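Local coordinates for protein beta-phosphoglucomutase (Clostridium difficile, PDB 4GIB) that probably interconverts beta-D-glucose 1-phosphate and beta-D-glucose 6-phosphate as a magnesium-dependent phosphomutase of the HAD-like superfamily, at residues A[75-80]-A[84-89]; A[38-43]-A[103-108]; A[164-169]-A[173-178]; A[187-192]-A[239-244]. One frame throughout, in Å; residues are numbered along the deposited sequence.

Interaction 1 (A[75-80]-A[84-89]); sequences SLDRIL and NKKYSF. With PO4 (phosphate ion), chain G.
At the F89 ring, the two methyls of L80 meet its CD1 and CE1 obliquely, CD2 of L80 coming to 3.8 Å from CE1 of F89. The backbone O of K85 lies in the ring plane at the F89 edge. On a second ring, that of Y87, one face carries CG of K86 over its centre. K86 has CG anti to its backbone N (chi1 175°) and runs fully extended from there, crossing D77 at about a right angle, with CE 3.6 Å from D77 OD2. Its NZ stays 4.6 Å from D77 OD2, opposite charges near each other but short of a salt bridge, and makes weak hydrogen bonds to Y87 OH and, at 3.4 Å, to O4 of a phosphate ion probably from the crystallisation liquor. Closer to the backbone, CB of L80 packs on CA of K86 at 3.5 Å. K85 N donates a nearly straight hydrogen bond to L80 O (2.9 Å, 168°), from above the carbonyl plane. With N84 at positive phi as the C-prime residue, this is the Schellman motif that ends helix 72-82.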
loop_
_atom_site.group_PDB
_atom_site.type_symbol
_atom_site.label_atom_id
_atom_site.label_comp_id
_atom_site.label_asym_id
_atom_site.label_seq_id
_atom_site.Cartn_x
_atom_site.Cartn_y
_atom_site.Cartn_z
ATOM N N SER A 75 5.551 -11.746 4.731
ATOM C CA SER A 75 5.389 -12.286 3.386
ATOM C C SER A 75 6.161 -13.576 3.237
ATOM O O SER A 75 5.649 -14.529 2.675
ATOM C CB SER A 75 5.855 -11.278 2.320
ATOM O OG SER A 75 5.084 -10.103 2.374
ATOM N N LEU A 76 7.388 -13.605 3.756
ATOM C CA LEU A 76 8.218 -14.795 3.698
ATOM C C LEU A 76 7.573 -15.954 4.474
ATOM O O LEU A 76 7.560 -17.077 3.984
ATOM C CB LEU A 76 9.665 -14.512 4.190
ATOM C CG LEU A 76 10.624 -15.718 4.242
ATOM C CD1 LEU A 76 10.727 -16.398 2.880
ATOM C CD2 LEU A 76 12.018 -15.334 4.747
ATOM N N ASP A 77 7.053 -15.683 5.673
ATOM C CA ASP A 77 6.379 -16.710 6.502
ATOM C C ASP A 77 5.161 -17.304 5.799
ATOM O O ASP A 77 4.912 -18.511 5.893
ATOM C CB ASP A 77 5.951 -16.157 7.886
ATOM C CG ASP A 77 7.047 -16.255 8.940
ATOM O OD1 ASP A 77 8.143 -16.796 8.659
ATOM O OD2 ASP A 77 6.805 -15.815 10.081
ATOM N N ARG A 78 4.391 -16.467 5.115
ATOM C CA ARG A 78 3.249 -16.960 4.362
ATOM C C ARG A 78 3.698 -17.852 3.186
ATOM O O ARG A 78 3.050 -18.839 2.869
ATOM C CB ARG A 78 2.374 -15.806 3.870
ATOM C CG ARG A 78 1.708 -15.067 4.997
ATOM C CD ARG A 78 0.775 -13.994 4.510
ATOM N NE ARG A 78 0.298 -13.202 5.632
ATOM C CZ ARG A 78 -0.624 -12.250 5.551
ATOM N NH1 ARG A 78 -1.193 -11.957 4.383
ATOM N NH2 ARG A 78 -0.979 -11.588 6.647
ATOM N N ILE A 79 4.810 -17.514 2.548
ATOM C CA ILE A 79 5.306 -18.352 1.465
ATOM C C ILE A 79 5.708 -19.715 2.032
ATOM O O ILE A 79 5.330 -20.750 1.497
ATOM C CB ILE A 79 6.503 -17.719 0.735
ATOM C CG1 ILE A 79 6.069 -16.417 0.045
ATOM C CG2 ILE A 79 7.050 -18.681 -0.309
ATOM C CD1 ILE A 79 7.223 -15.646 -0.575
ATOM N N LEU A 80 6.451 -19.708 3.134
ATOM C CA LEU A 80 6.886 -20.962 3.754
ATOM C C LEU A 80 5.695 -21.779 4.239
ATOM O O LEU A 80 5.683 -22.988 4.102
ATOM C CB LEU A 80 7.873 -20.681 4.867
ATOM C CG LEU A 80 9.108 -19.955 4.364
ATOM C CD1 LEU A 80 10.003 -19.591 5.524
ATOM C CD2 LEU A 80 9.866 -20.765 3.298
ATOM N N ASN A 84 4.151 -25.699 4.165
ATOM C CA ASN A 84 4.213 -26.301 5.500
ATOM C C ASN A 84 5.596 -26.280 6.149
ATOM O O ASN A 84 5.919 -27.152 6.971
ATOM C CB ASN A 84 3.725 -27.755 5.437
ATOM C CG ASN A 84 2.302 -27.860 4.968
ATOM O OD1 ASN A 84 1.475 -27.011 5.268
ATOM N ND2 ASN A 84 2.009 -28.903 4.230
ATOM N N LYS A 85 6.400 -25.285 5.804
ATOM C CA LYS A 85 7.740 -25.186 6.368
ATOM C C LYS A 85 8.005 -23.835 7.026
ATOM O O LYS A 85 9.152 -23.430 7.175
ATOM C CB LYS A 85 8.796 -25.539 5.304
ATOM C CG LYS A 85 8.703 -24.729 4.020
ATOM C CD LYS A 85 9.757 -25.126 3.022
ATOM C CE LYS A 85 9.488 -26.484 2.407
ATOM N NZ LYS A 85 10.597 -26.848 1.508
ATOM N N LYS A 86 6.936 -23.149 7.441
ATOM C CA LYS A 86 7.058 -21.851 8.110
ATOM C C LYS A 86 7.865 -21.952 9.400
ATOM O O LYS A 86 8.645 -21.048 9.705
ATOM C CB LYS A 86 5.669 -21.267 8.426
ATOM C CG LYS A 86 5.674 -19.976 9.235
ATOM C CD LYS A 86 4.246 -19.549 9.590
ATOM C CE LYS A 86 4.221 -18.349 10.545
ATOM N NZ LYS A 86 2.813 -17.889 10.867
ATOM N N TYR A 87 7.692 -23.043 10.147
ATOM C CA TYR A 87 8.386 -23.211 11.423
ATOM C C TYR A 87 9.634 -24.092 11.346
ATOM O O TYR A 87 10.250 -24.397 12.371
ATOM C CB TYR A 87 7.409 -23.738 12.493
ATOM C CG TYR A 87 6.189 -22.842 12.671
ATOM C CD1 TYR A 87 6.282 -21.640 13.367
ATOM C CD2 TYR A 87 4.950 -23.190 12.122
ATOM C CE1 TYR A 87 5.179 -20.798 13.521
ATOM C CE2 TYR A 87 3.832 -22.358 12.274
ATOM C CZ TYR A 87 3.957 -21.159 12.969
ATOM O OH TYR A 87 2.868 -20.332 13.118
ATOM N N SER A 88 10.042 -24.454 10.135
ATOM C CA SER A 88 11.181 -25.352 9.951
ATOM C C SER A 88 12.506 -24.608 9.838
ATOM O O SER A 88 13.553 -25.212 9.972
ATOM C CB SER A 88 10.968 -26.200 8.705
ATOM O OG SER A 88 9.639 -26.664 8.674
ATOM N N PHE A 89 12.446 -23.307 9.583
ATOM C CA PHE A 89 13.630 -22.467 9.465
ATOM C C PHE A 89 13.797 -21.578 10.683
ATOM O O PHE A 89 12.808 -21.137 11.258
ATOM C CB PHE A 89 13.492 -21.516 8.270
ATOM C CG PHE A 89 13.341 -22.200 6.949
ATOM C CD1 PHE A 89 12.100 -22.620 6.517
ATOM C CD2 PHE A 89 14.429 -22.367 6.114
ATOM C CE1 PHE A 89 11.948 -23.235 5.296
ATOM C CE2 PHE A 89 14.290 -22.972 4.891
ATOM C CZ PHE A 89 13.044 -23.414 4.477
HETATM P P PO4 G . 3.112 -14.893 13.243
HETATM O O1 PO4 G . 1.784 -14.481 12.648
HETATM O O2 PO4 G . 4.168 -14.890 12.153
HETATM O O3 PO4 G . 3.512 -13.913 14.322
HETATM O O4 PO4 G . 2.985 -16.282 13.833
#

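Interaction 2 (A[38-43]-A[103-108]); sequences TDTAYY and NYYVSL. With GLY (glycine), chain H.
In the helical cap domain of this HAD-family fold, the start of helix 41-53 packs against helix 91-109 through Y43, Y105 and L108, while T40 in the preceding loop meets the tip of Y105. CB of Y43 approaches Y105 obliquely, 3.6 Å from CE1 of its ring, and the carbonyl carbon of Y43 sits at the ring edge. Y105 OH comes within 3.4 Å of CB of T40. Y105 extends there because CG stands anti to its backbone N (chi1 173°). L108 crosses Y43 at a slant: its CB is 4.0 Å from CD1 of Y43, and its CD1 rests 3.7 Å from the carbonyl O of Y43. On the neighbouring Y42, a glycine molecule places OXT over the centre of one face, 3.3 Å above the ring plane. H44 stacks on Y105, and D34, the predicted proton donor/acceptor, accepts hydrogen bonds from N of T40 and A41. This is largely apolar packing of a loop and two helices at the cap-core hinge, beside the predicted active site.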
loop_
_atom_site.group_PDB
_atom_site.type_symbol
_atom_site.label_atom_id
_atom_site.label_comp_id
_atom_site.label_asym_id
_atom_site.label_seq_id
_atom_site.Cartn_x
_atom_site.Cartn_y
_atom_site.Cartn_z
ATOM N N THR A 38 2.026 3.559 -7.809
ATOM C CA THR A 38 2.742 2.869 -8.866
ATOM C C THR A 38 2.612 1.345 -8.675
ATOM O O THR A 38 2.242 0.879 -7.606
ATOM C CB THR A 38 4.235 3.283 -8.854
ATOM O OG1 THR A 38 4.873 2.869 -10.058
ATOM C CG2 THR A 38 4.956 2.712 -7.636
ATOM N N ASP A 39 2.941 0.577 -9.705
ATOM C CA ASP A 39 2.857 -0.883 -9.614
ATOM C C ASP A 39 4.180 -1.522 -9.201
ATOM O O ASP A 39 5.168 -1.456 -9.919
ATOM C CB ASP A 39 2.373 -1.450 -10.935
ATOM C CG ASP A 39 0.987 -0.954 -11.295
ATOM O OD1 ASP A 39 0.054 -1.101 -10.479
ATOM O OD2 ASP A 39 0.826 -0.422 -12.404
ATOM N N THR A 40 4.182 -2.134 -8.025
ATOM C CA THR A 40 5.357 -2.828 -7.491
ATOM C C THR A 40 5.101 -4.326 -7.253
ATOM O O THR A 40 6.054 -5.106 -7.044
ATOM C CB THR A 40 5.724 -2.242 -6.153
ATOM O OG1 THR A 40 4.617 -2.408 -5.266
ATOM C CG2 THR A 40 6.058 -0.748 -6.286
ATOM N N ALA A 41 3.822 -4.714 -7.292
ATOM C CA ALA A 41 3.389 -6.081 -6.992
ATOM C C ALA A 41 4.055 -7.140 -7.864
ATOM O O ALA A 41 4.464 -8.206 -7.371
ATOM C CB ALA A 41 1.841 -6.184 -7.096
ATOM N N TYR A 42 4.188 -6.855 -9.154
ATOM C CA TYR A 42 4.825 -7.820 -10.027
ATOM C C TYR A 42 6.316 -7.957 -9.699
ATOM O O TYR A 42 6.872 -9.065 -9.764
ATOM C CB TYR A 42 4.628 -7.469 -11.497
ATOM C CG TYR A 42 4.965 -8.629 -12.396
ATOM C CD1 TYR A 42 4.140 -9.747 -12.442
ATOM C CD2 TYR A 42 6.090 -8.615 -13.203
ATOM C CE1 TYR A 42 4.434 -10.826 -13.263
ATOM C CE2 TYR A 42 6.389 -9.688 -14.036
ATOM C CZ TYR A 42 5.553 -10.785 -14.061
ATOM O OH TYR A 42 5.829 -11.838 -14.887
ATOM N N TYR A 43 6.962 -6.847 -9.334
ATOM C CA TYR A 43 8.399 -6.899 -8.994
ATOM C C TYR A 43 8.626 -7.738 -7.738
ATOM O O TYR A 43 9.538 -8.544 -7.696
ATOM C CB TYR A 43 8.996 -5.500 -8.821
ATOM C CG TYR A 43 8.898 -4.629 -10.048
ATOM C CD1 TYR A 43 9.399 -5.065 -11.269
ATOM C CD2 TYR A 43 8.372 -3.341 -9.978
ATOM C CE1 TYR A 43 9.324 -4.265 -12.414
ATOM C CE2 TYR A 43 8.308 -2.521 -11.120
ATOM C CZ TYR A 43 8.783 -3.000 -12.330
ATOM O OH TYR A 43 8.727 -2.226 -13.465
ATOM N N ASN A 103 17.584 -7.633 -1.982
ATOM C CA ASN A 103 18.583 -7.204 -2.961
ATOM C C ASN A 103 18.073 -7.363 -4.389
ATOM O O ASN A 103 18.254 -6.492 -5.228
ATOM C CB ASN A 103 19.885 -7.990 -2.802
ATOM C CG ASN A 103 20.604 -7.690 -1.492
ATOM O OD1 ASN A 103 20.374 -6.655 -0.861
ATOM N ND2 ASN A 103 21.501 -8.596 -1.087
ATOM N N TYR A 104 17.418 -8.479 -4.660
ATOM C CA TYR A 104 16.895 -8.716 -5.991
ATOM C C TYR A 104 15.730 -7.765 -6.291
ATOM O O TYR A 104 15.666 -7.220 -7.379
ATOM C CB TYR A 104 16.528 -10.195 -6.187
ATOM C CG TYR A 104 16.165 -10.528 -7.614
ATOM C CD1 TYR A 104 17.028 -10.223 -8.653
ATOM C CD2 TYR A 104 14.966 -11.155 -7.924
ATOM C CE1 TYR A 104 16.704 -10.513 -9.965
ATOM C CE2 TYR A 104 14.629 -11.455 -9.245
ATOM C CZ TYR A 104 15.507 -11.133 -10.255
ATOM O OH TYR A 104 15.198 -11.428 -11.554
ATOM N N TYR A 105 14.855 -7.526 -5.313
ATOM C CA TYR A 105 13.732 -6.601 -5.494
ATOM C C TYR A 105 14.246 -5.165 -5.754
ATOM O O TYR A 105 13.778 -4.482 -6.680
ATOM C CB TYR A 105 12.783 -6.637 -4.281
ATOM C CG TYR A 105 11.695 -5.589 -4.343
ATOM C CD1 TYR A 105 10.627 -5.719 -5.230
ATOM C CD2 TYR A 105 11.734 -4.456 -3.517
ATOM C CE1 TYR A 105 9.638 -4.736 -5.316
ATOM C CE2 TYR A 105 10.746 -3.490 -3.578
ATOM C CZ TYR A 105 9.700 -3.627 -4.486
ATOM O OH TYR A 105 8.714 -2.667 -4.564
ATOM N N VAL A 106 15.225 -4.739 -4.959
ATOM C CA VAL A 106 15.818 -3.399 -5.070
ATOM C C VAL A 106 16.451 -3.182 -6.445
ATOM O O VAL A 106 16.431 -2.084 -6.996
ATOM C CB VAL A 106 16.844 -3.177 -3.929
ATOM C CG1 VAL A 106 17.797 -1.966 -4.205
ATOM C CG2 VAL A 106 16.100 -3.033 -2.604
ATOM N N SER A 107 16.992 -4.248 -7.006
ATOM C CA SER A 107 17.594 -4.186 -8.311
ATOM C C SER A 107 16.530 -3.956 -9.376
ATOM O O SER A 107 16.763 -3.280 -10.361
ATOM C CB SER A 107 18.346 -5.484 -8.582
ATOM O OG SER A 107 18.880 -5.461 -9.875
ATOM N N LEU A 108 15.358 -4.535 -9.184
ATOM C CA LEU A 108 14.264 -4.357 -10.148
ATOM C C LEU A 108 13.671 -2.972 -10.064
ATOM O O LEU A 108 13.497 -2.326 -11.081
ATOM C CB LEU A 108 13.171 -5.403 -9.937
ATOM C CG LEU A 108 13.604 -6.858 -10.170
ATOM C CD1 LEU A 108 12.479 -7.792 -9.795
ATOM C CD2 LEU A 108 14.040 -7.079 -11.617
HETATM N N GLY H . 2.482 -5.537 -14.602
HETATM C CA GLY H . 2.638 -5.948 -16.030
HETATM C C GLY H . 2.810 -7.449 -16.189
HETATM O O GLY H . 1.976 -8.128 -16.791
HETATM O OXT GLY H . 3.785 -8.040 -15.719
#

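Interaction 3 (A[164-169]-A[173-178]); sequences GKCKNN and PEIFLM
E174 reaches from the first turn of helix 174-183 to the loop 164-169. Its CB lies 4.0 Å from SG of C166, and CG comes closer to the same sulfur, at 3.7 Å. From CG, which stands anti to the backbone N (chi1 -175°), the chain bends at chi2 and brings the carboxylate across to K167 and N168. OE1 accepts the backbone N-H of K167 at 2.8 Å in an almost straight bond that arrives from well above the carboxylate plane. OE2 takes ND2 of N168, also at 2.8 Å, on its syn side but tilted out of the carboxylate plane; the acceptor lies in the plane of the N168 amide. These two grips fix the rotation of the carboxylate. Nearby, CB of C166 touches CD1 of I175 and SD of M178, each at 3.8 Å, while SG accepts the N-H of N168. The contact ties the loop that carries K170, predicted to bind substrate and assist phosphoryl transfer, to the next helix of a HAD-like Rossmann fold.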
loop_
_atom_site.group_PDB
_atom_site.type_symbol
_atom_site.label_atom_id
_atom_site.label_comp_id
_atom_site.label_asym_id
_atom_site.label_seq_id
_atom_site.Cartn_x
_atom_site.Cartn_y
_atom_site.Cartn_z
ATOM N N GLY A 164 9.044 -0.295 9.116
ATOM C CA GLY A 164 9.953 -0.914 10.081
ATOM C C GLY A 164 9.471 -0.823 11.521
ATOM O O GLY A 164 9.911 -1.583 12.363
ATOM N N LYS A 165 8.571 0.111 11.813
ATOM C CA LYS A 165 8.031 0.263 13.176
ATOM C C LYS A 165 6.596 -0.256 13.327
ATOM O O LYS A 165 6.043 -0.284 14.421
ATOM C CB LYS A 165 8.150 1.710 13.625
ATOM C CG LYS A 165 9.628 2.136 13.731
ATOM C CD LYS A 165 9.816 3.522 14.299
ATOM C CE LYS A 165 9.251 4.595 13.398
ATOM N NZ LYS A 165 9.655 5.960 13.861
ATOM N N CYS A 166 6.006 -0.679 12.220
ATOM C CA CYS A 166 4.665 -1.247 12.235
ATOM C C CYS A 166 4.728 -2.715 12.673
ATOM O O CYS A 166 5.449 -3.522 12.076
ATOM C CB CYS A 166 4.055 -1.164 10.847
ATOM S SG CYS A 166 2.433 -1.895 10.761
ATOM N N LYS A 167 3.944 -3.056 13.688
ATOM C CA LYS A 167 3.927 -4.405 14.243
ATOM C C LYS A 167 2.768 -5.276 13.769
ATOM O O LYS A 167 2.656 -6.427 14.198
ATOM C CB LYS A 167 3.888 -4.317 15.769
ATOM C CG LYS A 167 5.120 -3.653 16.381
ATOM C CD LYS A 167 6.365 -4.492 16.087
ATOM C CE LYS A 167 7.609 -3.961 16.786
ATOM N NZ LYS A 167 8.808 -4.772 16.412
ATOM N N ASN A 168 1.930 -4.750 12.882
ATOM C CA ASN A 168 0.748 -5.471 12.431
ATOM C C ASN A 168 0.389 -5.150 10.986
ATOM O O ASN A 168 0.154 -3.989 10.604
ATOM C CB ASN A 168 -0.423 -5.130 13.355
ATOM C CG ASN A 168 -0.200 -5.624 14.784
ATOM O OD1 ASN A 168 -0.238 -6.821 15.040
ATOM N ND2 ASN A 168 0.022 -4.699 15.718
ATOM N N ASN A 169 0.342 -6.188 10.179
ATOM C CA ASN A 169 0.011 -6.031 8.779
ATOM C C ASN A 169 -1.458 -5.863 8.572
ATOM O O ASN A 169 -2.265 -6.245 9.427
ATOM C CB ASN A 169 0.503 -7.243 7.988
ATOM C CG ASN A 169 1.947 -7.149 7.673
ATOM O OD1 ASN A 169 2.341 -6.387 6.790
ATOM N ND2 ASN A 169 2.763 -7.928 8.371
ATOM N N PRO A 173 -5.284 -2.070 11.259
ATOM C CA PRO A 173 -5.216 -0.677 10.798
ATOM C C PRO A 173 -3.969 0.105 11.189
ATOM O O PRO A 173 -3.873 1.292 10.874
ATOM C CB PRO A 173 -6.465 -0.046 11.420
ATOM C CG PRO A 173 -6.743 -0.829 12.619
ATOM C CD PRO A 173 -6.219 -2.242 12.383
ATOM N N GLU A 174 -3.001 -0.549 11.829
ATOM C CA GLU A 174 -1.803 0.138 12.296
ATOM C C GLU A 174 -1.137 1.090 11.280
ATOM O O GLU A 174 -1.006 2.291 11.548
ATOM C CB GLU A 174 -0.809 -0.898 12.810
ATOM C CG GLU A 174 0.434 -0.351 13.437
ATOM C CD GLU A 174 0.957 -1.260 14.548
ATOM O OE1 GLU A 174 2.171 -1.220 14.868
ATOM O OE2 GLU A 174 0.134 -2.011 15.127
ATOM N N ILE A 175 -0.774 0.571 10.108
ATOM C CA ILE A 175 -0.034 1.360 9.117
ATOM C C ILE A 175 -0.751 2.647 8.694
ATOM O O ILE A 175 -0.091 3.636 8.353
ATOM C CB ILE A 175 0.327 0.505 7.855
ATOM C CG1 ILE A 175 1.571 1.082 7.170
ATOM C CG2 ILE A 175 -0.898 0.350 6.910
ATOM C CD1 ILE A 175 2.827 1.017 8.054
ATOM N N PHE A 176 -2.090 2.624 8.709
ATOM C CA PHE A 176 -2.894 3.801 8.389
ATOM C C PHE A 176 -3.037 4.750 9.581
ATOM O O PHE A 176 -3.045 5.968 9.392
ATOM C CB PHE A 176 -4.252 3.408 7.825
ATOM C CG PHE A 176 -4.189 2.998 6.411
ATOM C CD1 PHE A 176 -4.219 3.960 5.410
ATOM C CD2 PHE A 176 -4.050 1.669 6.068
ATOM C CE1 PHE A 176 -4.135 3.599 4.112
ATOM C CE2 PHE A 176 -3.966 1.302 4.763
ATOM C CZ PHE A 176 -4.010 2.261 3.780
ATOM N N LEU A 177 -3.133 4.200 10.797
ATOM C CA LEU A 177 -3.167 5.015 12.003
ATOM C C LEU A 177 -1.820 5.736 12.174
ATOM O O LEU A 177 -1.772 6.863 12.683
ATOM C CB LEU A 177 -3.432 4.174 13.250
ATOM C CG LEU A 177 -4.763 3.465 13.436
ATOM C CD1 LEU A 177 -4.658 2.545 14.689
ATOM C CD2 LEU A 177 -5.951 4.454 13.540
ATOM N N MET A 178 -0.727 5.087 11.760
ATOM C CA MET A 178 0.611 5.689 11.855
ATOM C C MET A 178 0.743 6.971 11.047
ATOM O O MET A 178 1.418 7.905 11.478
ATOM C CB MET A 178 1.691 4.701 11.420
ATOM C CG MET A 178 1.929 3.572 12.396
ATOM S SD MET A 178 3.093 2.348 11.759
ATOM C CE MET A 178 4.617 3.323 11.684
#

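Interaction 4 (A[187-192]-A[239-244]); sequences PQNCIG and EKYNEY
With chi1 at 175°, Y241 holds CG anti to its backbone N and sends its ring from helix 234-247 toward strand 190-194 and the turn before it. I191 meets it there, and the two side chains cross at a slant. Their modelled separation is too short to be trusted, so the I191-Y241 packing, though apolar in kind, is doubtful in detail. At the far end of the ring, the hydroxyl reaches the backbone of the turn. Y241 OH gives a weak hydrogen bond of 3.3 Å to O of Q188 and comes 3.2 Å from CA of N189, both lying at the ring edge, near its plane. O of Q188 has a second donor in NH2 of R248, so the chain's C-terminal end grips the same carbonyl. The turn is closed on itself by the bond from C190 N to P187 O at 2.9 Å, and I191 continues into the sheet through backbone bonds with A28 and I30. I191 also touches F209 and V211 of the neighbouring strand 209-213, and Y241 touches I26. The result is helix-on-sheet packing, in which the C-terminal helix packs against the parallel sheet of a Rossmann-like alpha/beta core.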
loop_
_atom_site.group_PDB
_atom_site.type_symbol
_atom_site.label_atom_id
_atom_site.label_comp_id
_atom_site.label_asym_id
_atom_site.label_seq_id
_atom_site.Cartn_x
_atom_site.Cartn_y
_atom_site.Cartn_z
ATOM N N PRO A 187 -8.296 10.693 12.143
ATOM C CA PRO A 187 -8.601 9.666 11.158
ATOM C C PRO A 187 -10.002 9.808 10.556
ATOM O O PRO A 187 -10.202 9.514 9.364
ATOM C CB PRO A 187 -8.502 8.364 11.960
ATOM C CG PRO A 187 -7.663 8.665 13.102
ATOM C CD PRO A 187 -7.824 10.113 13.415
ATOM N N GLN A 188 -10.958 10.261 11.361
ATOM C CA GLN A 188 -12.339 10.456 10.882
ATOM C C GLN A 188 -12.426 11.482 9.742
ATOM O O GLN A 188 -13.409 11.519 9.003
ATOM C CB GLN A 188 -13.261 10.856 12.036
ATOM C CG GLN A 188 -13.423 9.740 13.078
ATOM C CD GLN A 188 -14.338 10.120 14.223
ATOM O OE1 GLN A 188 -14.731 11.281 14.368
ATOM N NE2 GLN A 188 -14.677 9.143 15.054
ATOM N N ASN A 189 -11.386 12.298 9.594
ATOM C CA ASN A 189 -11.348 13.306 8.541
ATOM C C ASN A 189 -10.336 12.956 7.460
ATOM O O ASN A 189 -9.972 13.805 6.642
ATOM C CB ASN A 189 -11.040 14.664 9.156
ATOM C CG ASN A 189 -12.099 15.097 10.157
ATOM O OD1 ASN A 189 -11.783 15.536 11.262
ATOM N ND2 ASN A 189 -13.366 14.922 9.787
ATOM N N CYS A 190 -9.897 11.696 7.457
ATOM C CA CYS A 190 -8.922 11.214 6.498
ATOM C C CYS A 190 -9.560 10.351 5.432
ATOM O O CYS A 190 -10.580 9.734 5.665
ATOM C CB CYS A 190 -7.841 10.382 7.202
ATOM S SG CYS A 190 -6.811 11.315 8.295
ATOM N N ILE A 191 -8.939 10.336 4.254
ATOM C CA ILE A 191 -9.377 9.524 3.124
ATOM C C ILE A 191 -8.217 8.566 2.920
ATOM O O ILE A 191 -7.065 9.012 2.826
ATOM C CB ILE A 191 -9.493 10.318 1.779
ATOM C CG1 ILE A 191 -10.312 11.607 1.895
ATOM C CG2 ILE A 191 -10.063 9.409 0.675
ATOM C CD1 ILE A 191 -11.787 11.477 1.616
ATOM N N GLY A 192 -8.502 7.272 2.864
ATOM C CA GLY A 192 -7.475 6.262 2.610
ATOM C C GLY A 192 -7.737 5.648 1.231
ATOM O O GLY A 192 -8.880 5.227 0.947
ATOM N N GLU A 239 -17.053 15.186 -3.258
ATOM C CA GLU A 239 -18.505 15.072 -3.240
ATOM C C GLU A 239 -18.907 13.756 -2.531
ATOM O O GLU A 239 -19.788 13.755 -1.665
ATOM C CB GLU A 239 -19.068 15.163 -4.662
ATOM C CG GLU A 239 -20.596 15.038 -4.807
ATOM C CD GLU A 239 -21.397 16.159 -4.116
ATOM O OE1 GLU A 239 -21.193 16.403 -2.902
ATOM O OE2 GLU A 239 -22.275 16.764 -4.789
ATOM N N LYS A 240 -18.236 12.654 -2.873
ATOM C CA LYS A 240 -18.535 11.350 -2.257
ATOM C C LYS A 240 -18.159 11.308 -0.769
ATOM O O LYS A 240 -18.810 10.626 0.035
ATOM C CB LYS A 240 -17.851 10.216 -3.021
ATOM C CG LYS A 240 -18.435 9.973 -4.417
ATOM C CD LYS A 240 -19.892 9.510 -4.328
ATOM C CE LYS A 240 -20.531 9.351 -5.680
ATOM N NZ LYS A 240 -21.990 9.036 -5.552
ATOM N N TYR A 241 -17.121 12.046 -0.410
ATOM C CA TYR A 241 -16.685 12.129 0.981
ATOM C C TYR A 241 -17.736 12.819 1.842
ATOM O O TYR A 241 -18.041 12.360 2.939
ATOM C CB TYR A 241 -15.359 12.875 1.084
ATOM C CG TYR A 241 -14.916 13.091 2.501
ATOM C CD1 TYR A 241 -14.399 12.045 3.241
ATOM C CD2 TYR A 241 -15.021 14.342 3.108
ATOM C CE1 TYR A 241 -13.981 12.228 4.534
ATOM C CE2 TYR A 241 -14.601 14.535 4.416
ATOM C CZ TYR A 241 -14.077 13.467 5.119
ATOM O OH TYR A 241 -13.665 13.611 6.411
ATOM N N ASN A 242 -18.278 13.925 1.338
ATOM C CA ASN A 242 -19.317 14.686 2.043
ATOM C C ASN A 242 -20.580 13.868 2.256
ATOM O O ASN A 242 -21.277 14.030 3.263
ATOM C CB ASN A 242 -19.674 15.959 1.273
ATOM C CG ASN A 242 -18.551 16.989 1.280
ATOM O OD1 ASN A 242 -17.535 16.815 1.944
ATOM N ND2 ASN A 242 -18.740 18.070 0.534
ATOM N N GLU A 243 -20.879 13.010 1.291
ATOM C CA GLU A 243 -22.049 12.137 1.357
ATOM C C GLU A 243 -21.870 11.144 2.499
ATOM O O GLU A 243 -22.742 10.971 3.343
ATOM C CB GLU A 243 -22.225 11.415 0.016
ATOM C CG GLU A 243 -23.228 10.291 0.010
ATOM C CD GLU A 243 -23.433 9.704 -1.377
ATOM O OE1 GLU A 243 -24.099 8.648 -1.474
ATOM O OE2 GLU A 243 -22.934 10.301 -2.366
ATOM N N TYR A 244 -20.705 10.517 2.512
ATOM C CA TYR A 244 -20.330 9.552 3.523
ATOM C C TYR A 244 -20.338 10.128 4.932
ATOM O O TYR A 244 -20.805 9.475 5.859
ATOM C CB TYR A 244 -18.951 9.015 3.172
ATOM C CG TYR A 244 -18.213 8.337 4.290
ATOM C CD1 TYR A 244 -18.446 7.003 4.599
ATOM C CD2 TYR A 244 -17.243 9.022 5.010
ATOM C CE1 TYR A 244 -17.742 6.372 5.622
ATOM C CE2 TYR A 244 -16.534 8.404 6.018
ATOM C CZ TYR A 244 -16.786 7.078 6.320
ATOM O OH TYR A 244 -16.085 6.464 7.325
#

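Overall arrangement
From the N terminus, the chain leaves strand 28-31 of the core and enters the helical cap, where interaction 2 closes the long loop from residues 38-43 to 103-108. Interaction 1 is nested inside that loop, a short turn joining the end of helix 72-82 to the approach to helix 91-109. After the chain returns to the core, interaction 3 closes a tight loop before helix 174-183, and interaction 4 then ties strand 190-194 to the C-terminal helix. These last two follow in series, and none of the loops cross. Interactions 1 and 4 lie farthest apart, with centres about 38 Å from each other, whereas interaction 3 comes within about 5 Å, at nearest atoms, of both.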